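Local coordinates for tyrosine-protein phosphatase YwqE (Bacillus subtilis, PDB 3QY7) that removes phosphate from tyrosine residues of proteins such as YwqD, YwqF and Ssb, using a manganese-dependent active site in a PHP-type barrel, at residues S164-K176 with T200-L212. Sequence-based numbering, arbitrary orientation.
Sequences SGSLAGIFGKQLK and TRNFHTQEALYVL. With PO4 (phosphate ion), chain E.
The short helix 164-168 crosses helix 205-212 at 55°, with axes 7.8 Å apart, and the backbones come nearest where Ala168 CA lies 4.8 Å from Ala208 CA. Small residues allow this: Ala208 CB packs against Ser164 O at 3.4 Å, while Ala168 CB rests on the CB atoms of His204 and Glu207. Leu167 CB also meets Ala208 CB; farther along helix 205-216, its CD1 reaches Leu212 CD1, and both methyls of Val211 straddle Leu167 O. Gly165 has no side chain; Phe171 CE2 takes the space a CB would need.

Waters bridge the N-terminal ends of the two helices: Ser164 OG binds two, one shared with Thr205 OG1 and one with Thr205 O, and a third joins Gly165 N to Phe203 O. Gly169 ends helix 164-168 in a Schellman motif, its positive phi suiting glycine, and the chain turns so that Ile170 faces His204. With CG2 anti to its carbonyl carbon, Ile170 lays this methyl over the imidazole face, 3.6 Å from the ring centroid of His204, a CH-pi contact. The Phe171 ring meets Arg201 CG at its edge, 4.0 Å from CE1. Arg201 NH1 donates to O2 of a phosphate, probably from the crystallisation liquor, at 2.7 Å, and NH2 adds a weak second bond to the same oxygen.

Arg201 thus extends toward the metal centre: NH1 forms a long, weak ion pair with the iron ligand Asp194, and the side chain touches the magnesium ligand His196. Strand 190-192 of the barrel underlies Ser164, Leu167 and Leu212, with helix 173-184 against both leucines and helix 219-232 against Leu212.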
# COMPACT_ATOMS: atom_id res chain seq x y z
N SER A 164 7.11 -2.92 -3.98
CA SER A 164 8.41 -2.67 -4.60
C SER A 164 9.24 -3.94 -4.59
O SER A 164 9.79 -4.30 -5.62
CB SER A 164 9.19 -1.55 -3.91
OG SER A 164 8.53 -0.29 -4.01
N GLY A 165 9.30 -4.61 -3.45
CA GLY A 165 10.12 -5.82 -3.35
C GLY A 165 9.74 -6.91 -4.34
O GLY A 165 10.61 -7.62 -4.83
N SER A 166 8.45 -7.05 -4.63
CA SER A 166 7.98 -8.04 -5.61
C SER A 166 8.58 -7.82 -6.98
O SER A 166 9.10 -8.75 -7.60
CB SER A 166 6.45 -8.03 -5.72
OG SER A 166 5.87 -8.36 -4.48
N LEU A 167 8.50 -6.57 -7.45
CA LEU A 167 9.11 -6.14 -8.69
C LEU A 167 10.63 -6.28 -8.68
O LEU A 167 11.22 -6.60 -9.72
CB LEU A 167 8.73 -4.69 -9.00
CG LEU A 167 7.26 -4.48 -9.43
CD1 LEU A 167 6.88 -3.02 -9.38
CD2 LEU A 167 6.98 -5.08 -10.82
N ALA A 168 11.25 -6.07 -7.51
CA ALA A 168 12.71 -6.08 -7.36
C ALA A 168 13.28 -7.49 -7.24
O ALA A 168 14.49 -7.69 -7.34
CB ALA A 168 13.14 -5.22 -6.17
N GLY A 169 12.40 -8.47 -7.01
CA GLY A 169 12.80 -9.88 -6.92
C GLY A 169 13.18 -10.40 -5.54
O GLY A 169 13.55 -11.58 -5.41
N ILE A 170 13.09 -9.56 -4.51
CA ILE A 170 13.54 -9.96 -3.15
C ILE A 170 12.63 -10.99 -2.47
O ILE A 170 12.96 -11.54 -1.41
CB ILE A 170 13.82 -8.77 -2.20
CG1 ILE A 170 12.52 -8.08 -1.78
CG2 ILE A 170 14.86 -7.80 -2.83
CD1 ILE A 170 12.68 -6.99 -0.73
N PHE A 171 11.48 -11.23 -3.08
CA PHE A 171 10.57 -12.26 -2.58
C PHE A 171 10.49 -13.42 -3.56
O PHE A 171 9.56 -14.23 -3.52
CB PHE A 171 9.20 -11.66 -2.25
CG PHE A 171 9.26 -10.57 -1.22
CD1 PHE A 171 9.89 -10.77 0.01
CD2 PHE A 171 8.68 -9.32 -1.48
CE1 PHE A 171 9.94 -9.76 0.97
CE2 PHE A 171 8.72 -8.30 -0.53
CZ PHE A 171 9.36 -8.52 0.70
N GLY A 172 11.46 -13.46 -4.47
CA GLY A 172 11.58 -14.58 -5.35
C GLY A 172 11.26 -14.29 -6.77
O GLY A 172 10.73 -13.29 -7.03
N LYS A 173 11.61 -15.19 -7.66
CA LYS A 173 11.60 -14.99 -9.08
C LYS A 173 10.21 -15.04 -9.60
O LYS A 173 9.90 -14.49 -10.61
CB LYS A 173 12.37 -16.13 -9.75
CG LYS A 173 13.46 -15.72 -10.64
CD LYS A 173 14.14 -16.92 -11.41
CE LYS A 173 13.20 -17.97 -11.95
NZ LYS A 173 13.95 -19.10 -12.58
N GLN A 174 9.41 -15.78 -8.89
CA GLN A 174 8.08 -16.02 -9.37
C GLN A 174 7.20 -14.80 -9.13
O GLN A 174 6.52 -14.40 -10.00
CB GLN A 174 7.48 -17.25 -8.73
CG GLN A 174 8.15 -18.50 -9.24
CD GLN A 174 8.23 -18.54 -10.73
OE1 GLN A 174 9.29 -18.42 -11.32
NE2 GLN A 174 7.08 -18.70 -11.35
N LEU A 175 7.25 -14.28 -7.93
CA LEU A 175 6.52 -13.09 -7.61
C LEU A 175 6.86 -11.97 -8.64
O LEU A 175 5.97 -11.32 -9.14
CB LEU A 175 6.84 -12.70 -6.16
CG LEU A 175 5.81 -12.19 -5.18
CD1 LEU A 175 4.50 -12.89 -5.33
CD2 LEU A 175 6.24 -12.16 -3.72
N LYS A 176 8.14 -11.77 -8.98
CA LYS A 176 8.51 -10.72 -9.96
C LYS A 176 7.84 -10.87 -11.33
O LYS A 176 7.31 -9.91 -11.91
CB LYS A 176 10.04 -10.64 -10.17
CG LYS A 176 10.46 -9.59 -11.20
CD LYS A 176 11.97 -9.48 -11.31
CE LYS A 176 12.33 -8.59 -12.47
NZ LYS A 176 13.80 -8.40 -12.61
N THR A 200 15.23 -7.53 5.70
CA THR A 200 14.59 -8.49 4.82
C THR A 200 13.36 -7.95 4.08
O THR A 200 13.28 -8.03 2.90
CB THR A 200 14.18 -9.74 5.54
OG1 THR A 200 13.55 -9.43 6.75
CG2 THR A 200 15.39 -10.60 5.83
N ARG A 201 12.45 -7.35 4.81
CA ARG A 201 11.30 -6.74 4.22
C ARG A 201 11.51 -5.25 4.20
O ARG A 201 10.95 -4.56 4.92
CB ARG A 201 10.05 -7.12 5.02
CG ARG A 201 9.56 -8.48 4.71
CD ARG A 201 8.27 -8.77 5.42
NE ARG A 201 7.15 -8.23 4.67
CZ ARG A 201 5.89 -8.47 4.99
NH1 ARG A 201 4.92 -7.97 4.28
NH2 ARG A 201 5.63 -9.25 6.00
N ASN A 202 12.41 -4.82 3.37
CA ASN A 202 12.77 -3.43 3.34
C ASN A 202 12.26 -2.68 2.10
O ASN A 202 11.30 -3.08 1.58
CB ASN A 202 14.23 -3.27 3.58
CG ASN A 202 15.02 -3.98 2.60
OD1 ASN A 202 14.52 -4.38 1.60
ND2 ASN A 202 16.28 -4.11 2.85
N PHE A 203 12.83 -1.56 1.73
CA PHE A 203 12.18 -0.76 0.71
C PHE A 203 12.35 -1.17 -0.79
O PHE A 203 11.38 -1.47 -1.42
CB PHE A 203 12.58 0.70 0.91
CG PHE A 203 12.02 1.32 2.15
CD1 PHE A 203 12.61 1.09 3.36
CD2 PHE A 203 10.90 2.10 2.13
CE1 PHE A 203 12.10 1.59 4.48
CE2 PHE A 203 10.42 2.59 3.24
CZ PHE A 203 11.01 2.33 4.44
N HIS A 204 13.59 -1.22 -1.28
CA HIS A 204 13.84 -1.64 -2.66
C HIS A 204 13.12 -0.77 -3.70
O HIS A 204 12.78 -1.21 -4.81
CB HIS A 204 13.64 -3.16 -2.81
CG HIS A 204 14.83 -3.93 -2.35
ND1 HIS A 204 15.88 -4.24 -3.19
CD2 HIS A 204 15.21 -4.33 -1.12
CE1 HIS A 204 16.82 -4.86 -2.51
NE2 HIS A 204 16.43 -4.94 -1.25
N THR A 205 12.94 0.49 -3.32
CA THR A 205 12.20 1.46 -4.09
C THR A 205 12.81 1.74 -5.46
O THR A 205 12.14 1.64 -6.49
CB THR A 205 12.09 2.78 -3.29
OG1 THR A 205 11.76 2.48 -1.93
CG2 THR A 205 11.04 3.68 -3.89
N GLN A 206 14.09 2.11 -5.47
CA GLN A 206 14.79 2.44 -6.71
C GLN A 206 14.94 1.22 -7.60
O GLN A 206 14.81 1.32 -8.84
CB GLN A 206 16.14 3.09 -6.41
CG GLN A 206 16.01 4.48 -5.79
CD GLN A 206 15.32 5.50 -6.67
OE1 GLN A 206 15.39 5.45 -7.90
NE2 GLN A 206 14.63 6.45 -6.04
N GLU A 207 15.18 0.07 -6.98
CA GLU A 207 15.33 -1.19 -7.69
C GLU A 207 14.06 -1.51 -8.50
O GLU A 207 14.15 -1.82 -9.70
CB GLU A 207 15.70 -2.29 -6.70
CG GLU A 207 17.08 -2.07 -6.05
CD GLU A 207 17.10 -1.29 -4.73
OE1 GLU A 207 16.27 -0.37 -4.47
OE2 GLU A 207 18.01 -1.60 -3.92
N ALA A 208 12.91 -1.37 -7.86
CA ALA A 208 11.61 -1.57 -8.50
C ALA A 208 11.35 -0.58 -9.64
O ALA A 208 10.84 -0.98 -10.69
CB ALA A 208 10.47 -1.51 -7.47
N LEU A 209 11.71 0.69 -9.44
CA LEU A 209 11.51 1.71 -10.48
C LEU A 209 12.39 1.40 -11.68
O LEU A 209 11.95 1.53 -12.81
CB LEU A 209 11.80 3.12 -9.95
CG LEU A 209 10.76 3.56 -8.92
CD1 LEU A 209 11.27 4.78 -8.18
CD2 LEU A 209 9.44 3.86 -9.57
N TYR A 210 13.61 0.95 -11.43
CA TYR A 210 14.50 0.60 -12.54
C TYR A 210 13.94 -0.58 -13.35
O TYR A 210 13.98 -0.57 -14.57
CB TYR A 210 15.92 0.31 -12.03
CG TYR A 210 16.93 0.06 -13.14
CD1 TYR A 210 17.03 0.92 -14.23
CD2 TYR A 210 17.79 -1.04 -13.08
CE1 TYR A 210 17.97 0.69 -15.24
CE2 TYR A 210 18.73 -1.27 -14.08
CZ TYR A 210 18.81 -0.41 -15.16
OH TYR A 210 19.74 -0.65 -16.16
N VAL A 211 13.41 -1.58 -12.65
CA VAL A 211 12.77 -2.70 -13.32
C VAL A 211 11.62 -2.20 -14.21
O VAL A 211 11.51 -2.58 -15.38
CB VAL A 211 12.28 -3.76 -12.30
CG1 VAL A 211 11.25 -4.70 -12.91
CG2 VAL A 211 13.47 -4.53 -11.73
N LEU A 212 10.78 -1.32 -13.66
CA LEU A 212 9.69 -0.72 -14.43
C LEU A 212 10.15 0.09 -15.64
O LEU A 212 9.54 0.00 -16.71
CB LEU A 212 8.81 0.16 -13.53
CG LEU A 212 7.99 -0.61 -12.50
CD1 LEU A 212 7.33 0.39 -11.54
CD2 LEU A 212 6.95 -1.50 -13.18
P PO4 E . 1.65 -7.37 6.27
O1 PO4 E . 2.12 -5.94 6.06
O2 PO4 E . 2.56 -8.32 5.58
O3 PO4 E . 1.67 -7.69 7.73
O4 PO4 E . 0.24 -7.57 5.75
O HOH W 1 9.31 1.52 -1.95
O HOH W 2 9.28 1.37 -5.96
O HOH W 3 9.34 -3.53 -0.99